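Local coordinates for lipase (Rhizopus chinensis, PDB 6A0W), which probably hydrolyses the ester bonds of triacylglycerols, as a class 3 lipase of the alpha/beta-hydrolase superfamily, at residues Val227-His235 with Gln270-Phe278; Asp119-Tyr127 with Lys134-Ser142. All coordinates share one frame; numbering follows the deposited sequence.

Interaction 1: residues Val227-His235 with Gln270-Phe278. With SO4 (sulfate ion), chain C.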
loop_
_atom_site.group_PDB
_atom_site.type_symbol
_atom_site.label_atom_id
_atom_site.label_comp_id
_atom_site.label_asym_id
_atom_site.label_seq_id
_atom_site.Cartn_x
_atom_site.Cartn_y
_atom_site.Cartn_z
ATOM N N VAL A 227 -8.697 -1.708 -1.901
ATOM C CA VAL A 227 -9.274 -2.277 -0.709
ATOM C C VAL A 227 -10.222 -3.432 -0.968
ATOM O O VAL A 227 -10.994 -3.403 -1.925
ATOM C CB VAL A 227 -9.733 -1.259 0.347
ATOM C CG1 VAL A 227 -9.435 0.174 0.032
ATOM C CG2 VAL A 227 -11.025 -1.546 1.046
ATOM N N HIS A 228 -9.933 -4.534 -0.283
ATOM C CA HIS A 228 -10.603 -5.830 -0.482
ATOM C C HIS A 228 -11.761 -6.007 0.465
ATOM O O HIS A 228 -11.615 -6.176 1.705
ATOM C CB HIS A 228 -9.650 -7.000 -0.332
ATOM C CG HIS A 228 -10.311 -8.341 -0.507
ATOM N ND1 HIS A 228 -10.427 -9.251 0.524
ATOM C CD2 HIS A 228 -10.832 -8.948 -1.608
ATOM C CE1 HIS A 228 -10.947 -10.376 0.054
ATOM N NE2 HIS A 228 -11.245 -10.202 -1.222
ATOM N N LYS A 229 -12.938 -5.912 -0.147
ATOM C CA LYS A 229 -14.198 -6.080 0.550
ATOM C C LYS A 229 -14.226 -5.397 1.908
ATOM O O LYS A 229 -14.255 -4.162 1.967
ATOM C CB LYS A 229 -14.512 -7.571 0.650
ATOM C CG LYS A 229 -14.673 -8.249 -0.697
ATOM C CD LYS A 229 -15.016 -9.724 -0.594
ATOM C CE LYS A 229 -14.796 -10.376 -1.931
ATOM N NZ LYS A 229 -15.165 -11.796 -1.918
ATOM N N ARG A 230 -14.272 -6.182 2.992
ATOM C CA ARG A 230 -14.483 -5.646 4.335
ATOM C C ARG A 230 -13.171 -5.507 5.150
ATOM O O ARG A 230 -13.216 -5.371 6.373
ATOM C CB ARG A 230 -15.430 -6.562 5.138
ATOM C CG ARG A 230 -16.840 -6.680 4.593
ATOM C CD ARG A 230 -17.646 -7.733 5.351
ATOM N NE ARG A 230 -18.969 -7.960 4.764
ATOM C CZ ARG A 230 -20.007 -7.147 4.946
ATOM N NH1 ARG A 230 -19.881 -6.030 5.641
ATOM N NH2 ARG A 230 -21.178 -7.441 4.401
ATOM N N ASP A 231 -12.028 -5.553 4.482
ATOM C CA ASP A 231 -10.705 -5.417 5.141
ATOM C C ASP A 231 -10.704 -4.277 6.127
ATOM O O ASP A 231 -11.002 -3.128 5.775
ATOM C CB ASP A 231 -9.636 -5.231 4.045
ATOM C CG ASP A 231 -8.236 -5.039 4.587
ATOM O OD1 ASP A 231 -8.078 -5.137 5.818
ATOM O OD2 ASP A 231 -7.296 -4.880 3.754
ATOM N N ILE A 232 -10.442 -4.593 7.396
ATOM C CA ILE A 232 -10.401 -3.562 8.443
ATOM C C ILE A 232 -9.300 -2.517 8.268
ATOM O O ILE A 232 -9.427 -1.373 8.713
ATOM C CB ILE A 232 -10.279 -4.185 9.832
ATOM C CG1 ILE A 232 -10.550 -3.158 10.909
ATOM C CG2 ILE A 232 -8.951 -4.898 10.041
ATOM C CD1 ILE A 232 -10.738 -3.806 12.253
ATOM N N VAL A 233 -8.196 -2.905 7.661
ATOM C CA VAL A 233 -6.987 -2.110 7.852
ATOM C C VAL A 233 -7.084 -0.681 7.251
ATOM O O VAL A 233 -6.503 0.288 7.797
ATOM C CB VAL A 233 -5.702 -2.858 7.379
ATOM C CG1 VAL A 233 -4.482 -1.970 7.612
ATOM C CG2 VAL A 233 -5.492 -4.129 8.193
ATOM N N PRO A 234 -7.779 -0.543 6.107
ATOM C CA PRO A 234 -7.903 0.806 5.560
ATOM C C PRO A 234 -8.791 1.734 6.366
ATOM O O PRO A 234 -9.000 2.898 5.976
ATOM C CB PRO A 234 -8.486 0.566 4.154
ATOM C CG PRO A 234 -7.912 -0.778 3.774
ATOM C CD PRO A 234 -7.895 -1.579 5.046
ATOM N N HIS A 235 -9.377 1.189 7.417
ATOM C CA HIS A 235 -10.244 1.946 8.286
ATOM C C HIS A 235 -9.598 2.252 9.627
ATOM O O HIS A 235 -10.296 2.687 10.540
ATOM C CB HIS A 235 -11.571 1.189 8.495
ATOM C CG HIS A 235 -12.252 0.854 7.209
ATOM N ND1 HIS A 235 -12.815 1.832 6.414
ATOM C CD2 HIS A 235 -12.214 -0.272 6.455
ATOM C CE1 HIS A 235 -13.207 1.281 5.271
ATOM N NE2 HIS A 235 -12.835 0.014 5.256
ATOM N N GLN A 270 -18.676 6.279 -0.348
ATOM C CA GLN A 270 -19.297 5.411 -1.331
ATOM C C GLN A 270 -18.568 4.115 -1.616
ATOM O O GLN A 270 -19.165 3.227 -2.200
ATOM C CB GLN A 270 -19.586 6.144 -2.644
ATOM C CG GLN A 270 -20.382 7.449 -2.482
ATOM C CD GLN A 270 -19.491 8.648 -2.715
ATOM O OE1 GLN A 270 -18.727 8.675 -3.693
ATOM N NE2 GLN A 270 -19.481 9.582 -1.768
ATOM N N CYS A 271 -17.290 4.000 -1.265
ATOM C CA CYS A 271 -16.586 2.742 -1.494
ATOM C C CYS A 271 -16.531 1.963 -0.175
ATOM O O CYS A 271 -17.550 1.900 0.548
ATOM C CB CYS A 271 -15.256 2.970 -2.228
ATOM S SG CYS A 271 -15.404 3.268 -4.029
ATOM N N SER A 272 -15.365 1.493 0.255
ATOM C CA SER A 272 -15.326 0.579 1.418
ATOM C C SER A 272 -15.798 1.187 2.743
ATOM O O SER A 272 -16.159 0.455 3.652
ATOM C CB SER A 272 -13.921 -0.065 1.589
ATOM O OG SER A 272 -13.015 0.925 2.050
ATOM N N ASN A 273 -15.765 2.503 2.892
ATOM C CA ASN A 273 -16.284 3.112 4.118
ATOM C C ASN A 273 -17.774 2.840 4.299
ATOM O O ASN A 273 -18.278 2.950 5.415
ATOM C CB ASN A 273 -16.042 4.622 4.155
ATOM C CG ASN A 273 -14.578 4.953 4.335
ATOM O OD1 ASN A 273 -13.839 4.175 4.932
ATOM N ND2 ASN A 273 -14.155 6.105 3.835
ATOM N N SER A 274 -18.440 2.432 3.226
ATOM C CA SER A 274 -19.870 2.053 3.275
ATOM C C SER A 274 -20.133 0.746 4.015
ATOM O O SER A 274 -21.269 0.527 4.365
ATOM C CB SER A 274 -20.480 1.963 1.854
ATOM O OG SER A 274 -20.033 0.836 1.137
ATOM N N ILE A 275 -19.134 -0.119 4.247
ATOM C CA ILE A 275 -19.357 -1.338 5.039
ATOM C C ILE A 275 -18.965 -1.249 6.542
ATOM O O ILE A 275 -19.190 -2.181 7.314
ATOM C CB ILE A 275 -18.759 -2.610 4.387
ATOM C CG1 ILE A 275 -17.238 -2.521 4.149
ATOM C CG2 ILE A 275 -19.459 -2.913 3.070
ATOM C CD1 ILE A 275 -16.412 -2.688 5.398
ATOM N N VAL A 276 -18.468 -0.106 6.976
ATOM C CA VAL A 276 -18.069 0.109 8.355
ATOM C C VAL A 276 -19.330 0.097 9.220
ATOM O O VAL A 276 -20.300 0.667 8.800
ATOM C CB VAL A 276 -17.353 1.463 8.437
ATOM C CG1 VAL A 276 -17.294 2.028 9.844
ATOM C CG2 VAL A 276 -15.943 1.352 7.867
ATOM N N PRO A 277 -19.382 -0.625 10.340
ATOM C CA PRO A 277 -18.205 -1.144 11.076
ATOM C C PRO A 277 -18.069 -2.656 10.985
ATOM O O PRO A 277 -17.368 -3.301 11.776
ATOM C CB PRO A 277 -18.496 -0.721 12.520
ATOM C CG PRO A 277 -20.004 -0.774 12.604
ATOM C CD PRO A 277 -20.490 -0.267 11.251
ATOM N N PHE A 278 -18.685 -3.218 9.967
ATOM C CA PHE A 278 -18.663 -4.646 9.775
ATOM C C PHE A 278 -17.460 -5.002 8.927
ATOM O O PHE A 278 -17.585 -5.338 7.747
ATOM C CB PHE A 278 -19.979 -5.118 9.126
ATOM C CG PHE A 278 -21.203 -4.768 9.929
ATOM C CD1 PHE A 278 -21.508 -5.471 11.083
ATOM C CD2 PHE A 278 -22.019 -3.720 9.559
ATOM C CE1 PHE A 278 -22.623 -5.166 11.830
ATOM C CE2 PHE A 278 -23.124 -3.394 10.317
ATOM C CZ PHE A 278 -23.429 -4.119 11.449
HETATM S S SO4 C . -10.674 -11.697 -4.128
HETATM O O1 SO4 C . -9.580 -12.435 -3.501
HETATM O O2 SO4 C . -11.877 -11.857 -3.285
HETATM O O3 SO4 C . -10.926 -12.232 -5.477
HETATM O O4 SO4 C . -10.283 -10.270 -4.231
HETATM O O HOH W 1 -11.207 4.204 4.561
#

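Interaction 2: residues Asp119-Tyr127 with Lys134-Ser142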
loop_
_atom_site.group_PDB
_atom_site.type_symbol
_atom_site.label_atom_id
_atom_site.label_comp_id
_atom_site.label_asym_id
_atom_site.label_seq_id
_atom_site.Cartn_x
_atom_site.Cartn_y
_atom_site.Cartn_z
ATOM N N ASP A 119 -2.791 -3.612 18.597
ATOM C CA ASP A 119 -1.870 -2.860 19.466
ATOM C C ASP A 119 -1.552 -1.479 18.948
ATOM O O ASP A 119 -0.685 -0.802 19.499
ATOM C CB ASP A 119 -0.549 -3.626 19.624
ATOM C CG ASP A 119 -0.727 -4.942 20.384
ATOM O OD1 ASP A 119 -1.851 -5.154 20.895
ATOM O OD2 ASP A 119 0.189 -5.800 20.351
ATOM N N MET A 120 -2.081 -1.127 17.774
ATOM C CA MET A 120 -1.552 0.026 17.038
ATOM C C MET A 120 -1.772 1.231 17.952
ATOM O O MET A 120 -2.841 1.340 18.515
ATOM C CB MET A 120 -2.333 0.232 15.724
ATOM C CG MET A 120 -1.821 1.384 14.877
ATOM S SD MET A 120 -2.715 1.498 13.310
ATOM C CE MET A 120 -2.011 0.089 12.463
ATOM N N VAL A 121 -0.843 2.173 17.984
ATOM C CA VAL A 121 -1.083 3.458 18.640
ATOM C C VAL A 121 -1.133 4.594 17.604
ATOM O O VAL A 121 -0.374 4.614 16.632
ATOM C CB VAL A 121 -0.010 3.772 19.707
ATOM C CG1 VAL A 121 0.118 2.630 20.714
ATOM C CG2 VAL A 121 1.342 4.076 19.100
ATOM N N PHE A 122 -1.923 5.605 17.909
ATOM C CA PHE A 122 -2.349 6.593 16.919
ATOM C C PHE A 122 -1.530 7.869 16.926
ATOM O O PHE A 122 -1.687 8.706 16.046
ATOM C CB PHE A 122 -3.829 6.938 17.114
ATOM C CG PHE A 122 -4.733 5.747 17.105
ATOM C CD1 PHE A 122 -4.401 4.603 16.389
ATOM C CD2 PHE A 122 -5.885 5.755 17.853
ATOM C CE1 PHE A 122 -5.220 3.495 16.405
ATOM C CE2 PHE A 122 -6.704 4.650 17.889
ATOM C CZ PHE A 122 -6.386 3.524 17.152
ATOM N N THR A 123 -0.568 7.961 17.834
ATOM C CA THR A 123 0.236 9.162 17.991
ATOM C C THR A 123 0.891 9.628 16.684
ATOM O O THR A 123 1.559 8.863 15.997
ATOM C CB THR A 123 1.360 8.881 19.003
ATOM O OG1 THR A 123 0.793 8.245 20.134
ATOM C CG2 THR A 123 2.046 10.145 19.463
ATOM N N PHE A 124 0.801 10.929 16.447
ATOM C CA PHE A 124 1.438 11.601 15.334
ATOM C C PHE A 124 2.836 12.052 15.672
ATOM O O PHE A 124 3.123 12.331 16.814
ATOM C CB PHE A 124 0.635 12.862 15.008
ATOM C CG PHE A 124 -0.640 12.594 14.278
ATOM C CD1 PHE A 124 -0.613 11.995 13.029
ATOM C CD2 PHE A 124 -1.855 13.028 14.786
ATOM C CE1 PHE A 124 -1.786 11.826 12.309
ATOM C CE2 PHE A 124 -3.026 12.842 14.080
ATOM C CZ PHE A 124 -2.983 12.259 12.832
ATOM N N THR A 125 3.688 12.135 14.665
ATOM C CA THR A 125 4.892 12.938 14.666
ATOM C C THR A 125 4.690 13.970 13.556
ATOM O O THR A 125 3.995 13.680 12.592
ATOM C CB THR A 125 6.112 12.116 14.214
ATOM O OG1 THR A 125 6.236 10.953 15.017
ATOM C CG2 THR A 125 7.399 12.939 14.328
ATOM N N ASP A 126 5.367 15.118 13.640
ATOM C CA ASP A 126 5.363 16.094 12.565
ATOM C C ASP A 126 6.001 15.527 11.322
ATOM O O ASP A 126 7.028 14.868 11.401
ATOM C CB ASP A 126 6.108 17.374 12.951
ATOM C CG ASP A 126 5.316 18.229 13.914
ATOM O OD1 ASP A 126 4.157 17.886 14.251
ATOM O OD2 ASP A 126 5.856 19.274 14.336
ATOM N N TYR A 127 5.393 15.826 10.175
ATOM C CA TYR A 127 5.967 15.507 8.899
ATOM C C TYR A 127 6.816 16.674 8.423
ATOM O O TYR A 127 6.325 17.702 7.933
ATOM C CB TYR A 127 4.846 15.139 7.917
ATOM C CG TYR A 127 5.327 14.583 6.588
ATOM C CD1 TYR A 127 6.066 13.386 6.501
ATOM C CD2 TYR A 127 5.032 15.237 5.409
ATOM C CE1 TYR A 127 6.550 12.926 5.270
ATOM C CE2 TYR A 127 5.459 14.750 4.174
ATOM C CZ TYR A 127 6.184 13.581 4.087
ATOM O OH TYR A 127 6.625 13.164 2.817
ATOM N N LYS A 134 1.140 15.856 9.547
ATOM C CA LYS A 134 1.550 14.892 10.566
ATOM C C LYS A 134 1.291 13.479 10.036
ATOM O O LYS A 134 0.323 13.261 9.291
ATOM C CB LYS A 134 0.746 15.112 11.843
ATOM C CG LYS A 134 0.970 16.440 12.558
ATOM C CD LYS A 134 -0.064 16.564 13.666
ATOM C CE LYS A 134 0.182 17.704 14.645
ATOM N NZ LYS A 134 1.011 18.809 14.092
ATOM N N VAL A 135 2.203 12.567 10.356
ATOM C CA VAL A 135 2.081 11.150 10.028
ATOM C C VAL A 135 2.279 10.277 11.261
ATOM O O VAL A 135 2.821 10.709 12.292
ATOM C CB VAL A 135 3.074 10.749 8.935
ATOM C CG1 VAL A 135 2.882 11.670 7.745
ATOM C CG2 VAL A 135 4.492 10.869 9.421
ATOM N N HIS A 136 1.666 9.111 11.210
ATOM C CA HIS A 136 1.739 8.125 12.283
ATOM C C HIS A 136 3.180 7.937 12.723
ATOM O O HIS A 136 4.056 7.763 11.875
ATOM C CB HIS A 136 1.210 6.808 11.728
ATOM C CG HIS A 136 1.227 5.686 12.706
ATOM N ND1 HIS A 136 2.316 4.853 12.855
ATOM C CD2 HIS A 136 0.259 5.210 13.521
ATOM C CE1 HIS A 136 2.008 3.912 13.733
ATOM N NE2 HIS A 136 0.753 4.081 14.117
ATOM N N ALA A 137 3.452 8.084 14.020
ATOM C CA ALA A 137 4.855 8.139 14.486
ATOM C C ALA A 137 5.628 6.851 14.207
ATOM O O ALA A 137 6.793 6.863 13.764
ATOM C CB ALA A 137 4.898 8.429 15.979
ATOM N N GLY A 138 4.942 5.739 14.414
ATOM C CA GLY A 138 5.488 4.420 14.090
ATOM C C GLY A 138 5.864 4.288 12.634
ATOM O O GLY A 138 6.988 3.904 12.311
ATOM N N PHE A 139 4.934 4.595 11.724
ATOM C CA PHE A 139 5.266 4.377 10.327
ATOM C C PHE A 139 6.495 5.212 9.952
ATOM O O PHE A 139 7.343 4.805 9.153
ATOM C CB PHE A 139 4.075 4.691 9.410
ATOM C CG PHE A 139 2.789 3.949 9.739
ATOM C CD1 PHE A 139 2.775 2.748 10.414
ATOM C CD2 PHE A 139 1.580 4.449 9.296
ATOM C CE1 PHE A 139 1.575 2.147 10.769
ATOM C CE2 PHE A 139 0.375 3.847 9.607
ATOM C CZ PHE A 139 0.373 2.671 10.324
ATOM N N LEU A 140 6.511 6.462 10.390
ATOM C CA LEU A 140 7.591 7.368 10.031
ATOM C C LEU A 140 8.947 6.954 10.616
ATOM O O LEU A 140 9.965 7.052 9.927
ATOM C CB LEU A 140 7.254 8.808 10.461
ATOM C CG LEU A 140 8.235 9.890 9.994
ATOM C CD1 LEU A 140 8.199 10.051 8.504
ATOM C CD2 LEU A 140 7.932 11.236 10.648
ATOM N N SER A 141 8.980 6.440 11.847
ATOM C CA SER A 141 10.249 5.866 12.375
ATOM C C SER A 141 10.764 4.710 11.554
ATOM O O SER A 141 11.947 4.661 11.218
ATOM C CB SER A 141 10.113 5.370 13.818
ATOM O OG SER A 141 8.766 5.396 14.219
ATOM N N SER A 142 9.858 3.833 11.133
ATOM C CA SER A 142 10.266 2.720 10.288
ATOM C C SER A 142 10.816 3.221 8.963
ATOM O O SER A 142 11.875 2.765 8.493
ATOM C CB SER A 142 9.112 1.721 10.066
ATOM O OG SER A 142 8.542 1.297 11.278
HETATM O O HOH W 2 1.484 1.775 16.227
HETATM O O HOH W 3 8.588 9.066 14.095
#

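Interaction 1: residues Val227-His235 with Gln270-Phe278
R230 and H235 belong to the loop that carries the probable catalytic aspartate, and both meet the loop 270-278. R230 donates from NH1 to F278 O at 3.2 Å. The bond uses a lone pair of the carbonyl and lies close to the guanidinium plane, with an N-H...O angle of 154°. The arginine chain is extended from CG to NE, which carries its aliphatic part past the same carbonyl. Its other terminal nitrogen, NH2, is held by P17 O from the N-terminal segment. I275 turns CG1 in between the backbone N and the carbonyl carbon (chi1 59°). This brings I275 CD1 to 3.7 Å from R230 CA. The H235 ring is packed differently. V276 CG2 lies over one face, 3.8 Å from the ring centroid, in a CH-pi contact. At the ring edge, N273 OD1 is 3.0 Å from H235 ND1, and N273 ND2 is hydrogen-bonded to T268 O. S272 OG is bonded to E249. H228, ending strand 223-228, turns its CB away from 270-278, and its NE2 donates to O2 of a sulfate ion at 2.7 Å. The sulfate probably comes from the crystallisation liquor and is also bound by the backbone N of F288 and G289. A type II' turn from H228 to D231 leads into an Asx turn, where D231 OD1 accepts from V233 N at 2.9 Å. D231 OD2 accepts from H284 ND1 and Y287 OH. This placement is consistent with a Ser-His-Asp triad of alpha/beta-hydrolases, probably S172, H284 and D231.

Interaction 2: residues Asp119-Tyr127 with Lys134-Ser142
T125 and V135 form the central hydrogen-bonded pair of a short antiparallel hairpin. T125 N donates to V135 O at 2.9 Å, and V135 N returns a bond to T125 O at 3.1 Å. F124 with H136 and D126 with K134 are the non-hydrogen-bonded pairs next to it. A third backbone bond, A137 N to T123 O at 2.8 Å, ties the first residue of the helix to the residue just before strand 124-126. Side chains add to this. K134 crosses F124 at about a right angle, with K134 CB 3.6 Å from F124 CD1. The lysine then bends at its last torsion (chi4 24°). Its NZ makes a salt bridge to D126 OD1 at 3.3 Å, on the syn side of the carboxylate but tilted from its plane. V135 CG1 packs on Y127 CD1 at 3.8 Å. H136 is the N-cap of the helix. With CG anti to the backbone N (chi1 180°), its ring lies beside the start of the helix, and ND1 accepts from F139 N at 2.9 Å, almost in the ring plane. V121 O is 2.8 Å from H136 NE2. NE2 also donates, weakly, to a water that accepts from V121 N. M120 CE meets the edge of the F139 ring. Further out, F124 stacks on Y243, and N209 OD1 accepts from K134 N. Y127 makes an edge-to-face contact with F212, and its OH is bonded to Q187. The hairpin thus leads straight into helix 137-160, while Y127 and F139 pack against helix 173-188.

Interaction 2 closes along the chain before interaction 1 opens. Their centres are 22 Å apart, and their nearest atoms are about 6 Å apart without touching. Interaction 1 lies at the end of strand 223-228 of the large mixed sheet. Interaction 2 is a separate two-stranded hairpin ahead of helix 137-160. Residues following H235 touch interaction 2: M120 and F122 lie on P237, and F124 stacks on Y243. Interaction 1 holds the probable triad aspartate, and the side chain of M120 lies near the probable triad without touching it. Interaction 1 thus includes part of the likely catalytic centre, while interaction 2 comes near it through M120.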